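Local coordinates for protein transcriptional regulator, LacI family (Corynebacterium glutamicum, PDB 3H5T) that acts as an inositol-dependent transcriptional activator of the inositol phosphate synthase gene, binding a palindromic promoter motif, and also regulates other genes, most likely for cell wall and mycothiol synthesis, at residues V132-V137 and D158-E163; L152-A157 and E164-I169; A311-T316 and S350-S355. One frame throughout, in Å; residues are numbered along the deposited sequence.

Interaction 1 (V132-V137 and D158-E163); sequences VVIYSV and DQPARE
Val137 and Gln159 meet through their backbones: Val137 N donates to Gln159 O at 3.1 Å, with the donor lying well above the carbonyl plane, 57° out of it. Gln159 continues the contact with its side chain. Its CG stands between the backbone N and the carbonyl carbon (chi1 57°), which lays the extended chain along the residues after the strand, Gln159 CG being 3.5 Å from Ser136 CA. The next peptide bond, before Pro160, is cis. The Pro160 ring lies against Val137 and Ile134, with Pro160 CD 4.3 Å from Val137 CB and 4.4 Å from Ile134 CG2. The contact joins the end of strand 132-135 and the residues following it to the loop that leaves the neighbouring parallel strand 154-157, in a sheet of the periplasmic-binding-protein fold of LacI regulators, where such strand-end loops commonly face the effector cleft. Tyr135 and Asp158 run side by side, pointing the same way, their ring and carboxylate planes 32° apart and Tyr135 CE1 3.8 Å from Asp158 OD1. Each is fixed from further out: Tyr135 OH hydrogen-bonds Ser88 and its ring stacks with Phe91, whereas Asp158 OD1 forms a salt bridge with Lys324.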
# COMPACT_ATOMS: atom_id res chain seq x y z
N VAL A 132 -3.90 -9.72 -13.89
CA VAL A 132 -2.90 -9.37 -12.91
C VAL A 132 -2.97 -7.94 -12.39
O VAL A 132 -3.14 -6.99 -13.15
CB VAL A 132 -1.47 -9.61 -13.47
CG1 VAL A 132 -1.26 -8.76 -14.71
CG2 VAL A 132 -0.42 -9.27 -12.40
N VAL A 133 -2.85 -7.79 -11.08
CA VAL A 133 -2.85 -6.48 -10.45
C VAL A 133 -1.37 -6.18 -10.24
O VAL A 133 -0.70 -6.86 -9.48
CB VAL A 133 -3.55 -6.52 -9.07
CG1 VAL A 133 -3.29 -5.21 -8.33
CG2 VAL A 133 -5.04 -6.76 -9.25
N ILE A 134 -0.86 -5.18 -10.95
CA ILE A 134 0.54 -4.84 -10.81
C ILE A 134 0.65 -3.92 -9.62
O ILE A 134 0.06 -2.84 -9.61
CB ILE A 134 1.11 -4.19 -12.08
CG1 ILE A 134 1.11 -5.22 -13.21
CG2 ILE A 134 2.53 -3.70 -11.82
CD1 ILE A 134 1.52 -4.70 -14.57
N TYR A 135 1.41 -4.35 -8.63
CA TYR A 135 1.56 -3.56 -7.42
C TYR A 135 2.90 -2.90 -7.18
O TYR A 135 3.89 -3.56 -6.90
CB TYR A 135 1.21 -4.42 -6.20
CG TYR A 135 1.36 -3.70 -4.89
CD1 TYR A 135 0.69 -2.49 -4.66
CD2 TYR A 135 2.15 -4.22 -3.87
CE1 TYR A 135 0.81 -1.81 -3.44
CE2 TYR A 135 2.28 -3.55 -2.64
CZ TYR A 135 1.61 -2.36 -2.43
OH TYR A 135 1.74 -1.72 -1.23
N SER A 136 2.90 -1.57 -7.29
CA SER A 136 4.08 -0.78 -7.01
C SER A 136 5.35 -1.28 -7.69
O SER A 136 6.32 -1.65 -7.03
CB SER A 136 4.29 -0.71 -5.50
OG SER A 136 5.36 0.14 -5.17
N VAL A 137 5.36 -1.26 -9.01
CA VAL A 137 6.51 -1.72 -9.75
C VAL A 137 7.20 -0.53 -10.42
O VAL A 137 6.55 0.45 -10.81
CB VAL A 137 6.07 -2.77 -10.79
CG1 VAL A 137 7.19 -3.08 -11.75
CG2 VAL A 137 5.64 -4.03 -10.05
N ASP A 158 -0.41 2.33 -7.62
CA ASP A 158 0.72 3.12 -7.15
C ASP A 158 1.71 3.50 -8.25
O ASP A 158 2.04 4.67 -8.41
CB ASP A 158 1.44 2.36 -6.03
CG ASP A 158 0.89 2.71 -4.65
OD1 ASP A 158 1.17 1.96 -3.69
OD2 ASP A 158 0.19 3.74 -4.53
N GLN A 159 2.19 2.52 -9.00
CA GLN A 159 3.15 2.77 -10.07
C GLN A 159 3.34 1.47 -10.86
O GLN A 159 3.13 0.39 -10.33
CB GLN A 159 4.47 3.22 -9.46
CG GLN A 159 5.03 2.22 -8.47
CD GLN A 159 6.22 2.74 -7.71
OE1 GLN A 159 6.99 3.56 -8.21
NE2 GLN A 159 6.41 2.24 -6.50
N PRO A 160 3.79 1.55 -12.12
CA PRO A 160 4.15 2.73 -12.92
C PRO A 160 2.96 3.40 -13.59
O PRO A 160 2.02 2.75 -14.04
CB PRO A 160 5.11 2.14 -13.94
CG PRO A 160 4.39 0.86 -14.28
CD PRO A 160 3.99 0.32 -12.90
N ALA A 161 3.03 4.72 -13.66
CA ALA A 161 1.99 5.52 -14.28
C ALA A 161 2.23 5.58 -15.78
O ALA A 161 3.33 5.30 -16.26
CB ALA A 161 2.02 6.95 -13.72
N ARG A 162 1.18 5.93 -16.51
CA ARG A 162 1.27 6.09 -17.95
C ARG A 162 1.69 4.87 -18.77
O ARG A 162 2.52 4.98 -19.67
CB ARG A 162 2.19 7.27 -18.26
CG ARG A 162 1.69 8.62 -17.73
CD ARG A 162 2.72 9.73 -17.91
NE ARG A 162 3.86 9.55 -17.02
CZ ARG A 162 3.84 9.81 -15.71
NH1 ARG A 162 2.74 10.28 -15.13
NH2 ARG A 162 4.93 9.59 -14.98
N GLU A 163 1.13 3.71 -18.46
CA GLU A 163 1.42 2.51 -19.25
C GLU A 163 0.19 2.37 -20.13
O GLU A 163 -0.93 2.47 -19.65
CB GLU A 163 1.55 1.26 -18.37
CG GLU A 163 2.92 1.09 -17.71
CD GLU A 163 4.05 1.00 -18.72
OE1 GLU A 163 3.90 0.27 -19.71
OE2 GLU A 163 5.10 1.66 -18.51

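Interaction 2 (L152-A157 and E164-I169); sequences LPAVIA and EGMPFI
Ile156 reaches Met166 with one branch and Phe168 with the other. Its CG1 lies beside the backbone N (chi1 -69°), sending Ile156 CD1 to within 3.6 Å of Met166 CB and close to the sulfur as well; Ile156 CG2, anti to that N, meets the edge of the Phe168 ring, in its plane, 3.7 Å from Phe168 CD1. The side chains of Ile156 and Phe168 share one face of the sheet. Ala157 and Ile169 point to the other, where Val155 CG2 also packs, 4.1 Å from Pro167 CB and 4.4 Å from Ile169 CD1. Between the faces the backbones pair in parallel: Ile156 N donates to Pro167 O at 2.7 Å in an almost straight bond (178°), and Ile156 O receives Ile169 N at 3.0 Å. Before the pairing begins, a water bridges Ala154 N and Gly165 O. These adjacent parallel strands of the periplasmic-binding-protein-like domain are joined by a connection without a helix. Strand 154-157 is paired on its other edge with strand 132-135, Ile156 touching Ile134. Helix 142-150 packs on Met166 through Ile144 and Arg148, while helix 321-336 lies against Pro167 and Ile169 through Thr331.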
# COMPACT_ATOMS: atom_id res chain seq x y z
N LEU A 152 -1.89 -10.05 -21.10
CA LEU A 152 -2.61 -10.33 -19.85
C LEU A 152 -3.32 -9.07 -19.34
O LEU A 152 -2.69 -8.04 -19.13
CB LEU A 152 -1.63 -10.83 -18.79
CG LEU A 152 -2.12 -11.55 -17.53
CD1 LEU A 152 -2.88 -12.82 -17.91
CD2 LEU A 152 -0.92 -11.88 -16.65
N PRO A 153 -4.65 -9.14 -19.17
CA PRO A 153 -5.38 -7.96 -18.68
C PRO A 153 -4.70 -7.49 -17.39
O PRO A 153 -4.48 -8.29 -16.47
CB PRO A 153 -6.78 -8.50 -18.42
CG PRO A 153 -6.92 -9.59 -19.43
CD PRO A 153 -5.57 -10.28 -19.37
N ALA A 154 -4.36 -6.21 -17.31
CA ALA A 154 -3.69 -5.74 -16.11
C ALA A 154 -4.06 -4.35 -15.66
O ALA A 154 -4.35 -3.46 -16.47
CB ALA A 154 -2.20 -5.84 -16.31
N VAL A 155 -4.05 -4.17 -14.35
CA VAL A 155 -4.34 -2.89 -13.72
C VAL A 155 -3.11 -2.57 -12.88
O VAL A 155 -2.50 -3.46 -12.28
CB VAL A 155 -5.57 -2.96 -12.81
CG1 VAL A 155 -5.36 -4.02 -11.73
CG2 VAL A 155 -5.81 -1.61 -12.16
N ILE A 156 -2.73 -1.30 -12.83
CA ILE A 156 -1.56 -0.89 -12.06
C ILE A 156 -1.96 -0.08 -10.83
O ILE A 156 -2.82 0.79 -10.92
CB ILE A 156 -0.61 -0.04 -12.94
CG1 ILE A 156 0.03 -0.92 -14.02
CG2 ILE A 156 0.46 0.62 -12.08
CD1 ILE A 156 0.64 -0.13 -15.15
N ALA A 157 -1.31 -0.36 -9.70
CA ALA A 157 -1.57 0.37 -8.46
C ALA A 157 -0.29 1.06 -8.00
O ALA A 157 0.79 0.45 -7.98
CB ALA A 157 -2.07 -0.57 -7.37
N GLU A 164 0.39 2.15 -21.42
CA GLU A 164 -0.75 2.02 -22.33
C GLU A 164 -1.54 0.73 -22.09
O GLU A 164 -0.97 -0.33 -21.89
CB GLU A 164 -0.27 2.08 -23.78
CG GLU A 164 -1.40 1.90 -24.80
CD GLU A 164 -0.88 1.61 -26.19
OE1 GLU A 164 -0.08 0.65 -26.34
OE2 GLU A 164 -1.26 2.34 -27.14
N GLY A 165 -2.87 0.85 -22.11
CA GLY A 165 -3.73 -0.30 -21.92
C GLY A 165 -3.78 -0.87 -20.51
O GLY A 165 -4.30 -1.97 -20.30
N MET A 166 -3.24 -0.14 -19.54
CA MET A 166 -3.21 -0.60 -18.15
C MET A 166 -3.76 0.43 -17.15
O MET A 166 -3.02 1.30 -16.68
CB MET A 166 -1.76 -0.96 -17.76
CG MET A 166 -1.21 -2.28 -18.34
SD MET A 166 0.51 -2.67 -17.85
CE MET A 166 1.03 -3.50 -19.25
N PRO A 167 -5.06 0.34 -16.81
CA PRO A 167 -5.70 1.25 -15.85
C PRO A 167 -4.81 1.51 -14.64
O PRO A 167 -4.15 0.60 -14.15
CB PRO A 167 -6.99 0.52 -15.51
CG PRO A 167 -7.39 0.01 -16.85
CD PRO A 167 -6.07 -0.56 -17.39
N PHE A 168 -4.82 2.75 -14.17
CA PHE A 168 -3.96 3.18 -13.07
C PHE A 168 -4.73 3.75 -11.87
O PHE A 168 -5.60 4.61 -12.02
CB PHE A 168 -2.98 4.22 -13.64
CG PHE A 168 -2.01 4.81 -12.64
CD1 PHE A 168 -0.96 4.06 -12.12
CD2 PHE A 168 -2.12 6.15 -12.26
CE1 PHE A 168 -0.04 4.64 -11.24
CE2 PHE A 168 -1.21 6.73 -11.38
CZ PHE A 168 -0.16 5.97 -10.88
N ILE A 169 -4.40 3.27 -10.67
CA ILE A 169 -5.04 3.73 -9.43
C ILE A 169 -3.97 4.19 -8.44
O ILE A 169 -3.12 3.40 -8.03
CB ILE A 169 -5.83 2.60 -8.74
CG1 ILE A 169 -6.84 2.00 -9.72
CG2 ILE A 169 -6.53 3.14 -7.49
CD1 ILE A 169 -7.66 0.87 -9.10
O HOH W 1 -4.22 -4.67 -19.95

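Interaction 3 (A311-T316 and S350-S355); sequences ARDLTT and SFHPGS
Asp313 and Ser355 join through a single carbonyl: Asp313 O accepts from Ser355 N at 2.8 Å and from Ser355 OG at 2.9 Å, the two donors reaching it from opposite faces of the carbonyl plane. The hydroxyl gets there because Ser355 OG sits between its own backbone N and carbonyl carbon (chi1 67°). The Asp313 side chain crosses that of His352 at about a right angle, the group planes 84° apart, with OD1 near the imidazole and OD2 beside Ser355. His352 in turn donates from ND1 to Leu314 O at 3.1 Å, the acceptor lying in the ring plane at its edge. Thr315 lies alongside Pro353 and Gly354: Thr315 OG1 donates to Pro353 O at 2.9 Å and is also hydrogen-bonded with Thr356 OG1, while the methyl CG2 packs on Phe351 near CZ. Beyond it, Thr316 and His352 form an antiparallel hydrogen-bonded pair, with Thr316 N giving to His352 O at 3.2 Å and His352 N to Thr316 O at 2.8 Å. Asp313, with positive phi, is the C-prime residue of a Schellman motif ending helix 307-311. The chain then leads into edge strand 316-318, consistent with the interdomain crossover region of the periplasmic-binding-protein fold.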
# COMPACT_ATOMS: atom_id res chain seq x y z
N ALA A 311 -1.80 4.39 16.03
CA ALA A 311 -1.78 4.04 17.45
C ALA A 311 -0.72 4.87 18.19
O ALA A 311 -0.90 5.24 19.35
CB ALA A 311 -1.47 2.56 17.62
N ARG A 312 0.39 5.15 17.51
CA ARG A 312 1.47 5.96 18.07
C ARG A 312 1.11 7.41 17.84
O ARG A 312 1.76 8.32 18.33
CB ARG A 312 2.79 5.65 17.36
CG ARG A 312 3.95 5.29 18.29
CD ARG A 312 5.00 6.40 18.45
NE ARG A 312 4.42 7.65 18.92
CZ ARG A 312 5.14 8.68 19.38
NH1 ARG A 312 6.46 8.60 19.44
NH2 ARG A 312 4.52 9.79 19.76
N ASP A 313 0.04 7.62 17.08
CA ASP A 313 -0.40 8.96 16.73
C ASP A 313 0.76 9.69 16.06
O ASP A 313 1.15 10.78 16.46
CB ASP A 313 -0.86 9.75 17.96
CG ASP A 313 -1.56 11.03 17.58
OD1 ASP A 313 -2.48 10.98 16.73
OD2 ASP A 313 -1.21 12.10 18.12
N LEU A 314 1.31 9.04 15.05
CA LEU A 314 2.43 9.57 14.28
C LEU A 314 1.91 10.63 13.31
O LEU A 314 0.83 10.47 12.74
CB LEU A 314 3.07 8.44 13.47
CG LEU A 314 4.24 8.75 12.52
CD1 LEU A 314 5.48 8.89 13.37
CD2 LEU A 314 4.41 7.61 11.49
N THR A 315 2.65 11.72 13.13
CA THR A 315 2.24 12.74 12.18
C THR A 315 2.47 12.05 10.84
O THR A 315 3.58 11.56 10.59
CB THR A 315 3.11 13.98 12.27
OG1 THR A 315 3.03 14.52 13.60
CG2 THR A 315 2.65 15.02 11.27
N THR A 316 1.46 11.99 9.98
CA THR A 316 1.62 11.29 8.72
C THR A 316 0.49 11.59 7.70
O THR A 316 -0.48 12.28 8.02
CB THR A 316 1.68 9.76 9.00
OG1 THR A 316 1.97 9.05 7.79
CG2 THR A 316 0.35 9.26 9.59
N SER A 350 -5.45 12.21 3.24
CA SER A 350 -5.79 13.23 4.22
C SER A 350 -4.66 13.28 5.24
O SER A 350 -4.19 12.24 5.71
CB SER A 350 -7.11 12.89 4.91
OG SER A 350 -7.04 11.65 5.58
N PHE A 351 -4.23 14.48 5.58
CA PHE A 351 -3.15 14.65 6.53
C PHE A 351 -3.62 14.31 7.94
O PHE A 351 -4.77 14.55 8.30
CB PHE A 351 -2.63 16.09 6.48
CG PHE A 351 -1.38 16.31 7.29
CD1 PHE A 351 -0.26 15.51 7.10
CD2 PHE A 351 -1.34 17.32 8.25
CE1 PHE A 351 0.89 15.70 7.86
CE2 PHE A 351 -0.19 17.51 9.02
CZ PHE A 351 0.93 16.70 8.83
N HIS A 352 -2.71 13.76 8.74
CA HIS A 352 -3.00 13.39 10.12
C HIS A 352 -2.03 14.17 11.02
O HIS A 352 -0.91 13.72 11.26
CB HIS A 352 -2.81 11.89 10.30
CG HIS A 352 -3.19 11.37 11.65
ND1 HIS A 352 -2.27 10.92 12.56
CD2 HIS A 352 -4.41 11.22 12.23
CE1 HIS A 352 -2.89 10.51 13.65
NE2 HIS A 352 -4.19 10.68 13.47
N PRO A 353 -2.45 15.35 11.51
CA PRO A 353 -1.62 16.20 12.38
C PRO A 353 -0.75 15.42 13.35
O PRO A 353 0.41 15.75 13.54
CB PRO A 353 -2.65 17.08 13.06
CG PRO A 353 -3.65 17.30 11.97
CD PRO A 353 -3.82 15.90 11.40
N GLY A 354 -1.33 14.40 13.97
CA GLY A 354 -0.58 13.56 14.89
C GLY A 354 0.07 14.25 16.08
O GLY A 354 -0.32 15.36 16.46
N SER A 355 1.09 13.60 16.65
CA SER A 355 1.78 14.14 17.82
C SER A 355 3.30 14.01 17.78
O SER A 355 3.92 13.66 18.78
CB SER A 355 1.26 13.45 19.07
OG SER A 355 1.63 12.08 19.06

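In the fold
Interactions 1 and 2 are buried and adjoin, their centres about 7 Å apart: strands 132-135 and 154-157 lie side by side, with probable hydrogen bonds from Ile134 N to Val155 O and from Ala157 N to Ile134 O. Interaction 2 is strand pairing with apolar side chains on both faces; interaction 1, just past the strand ends, mixes a lone backbone bond with a cis proline and a charged residue. Interaction 3 is partly exposed and richer in polar bonds, side-chain hydroxyls and an imidazole joining the backbone. Although its strands belong to the same sheet, with 344-352 next to 168-171, its centre is about 32 Å from that of interaction 2, across the chain's centre.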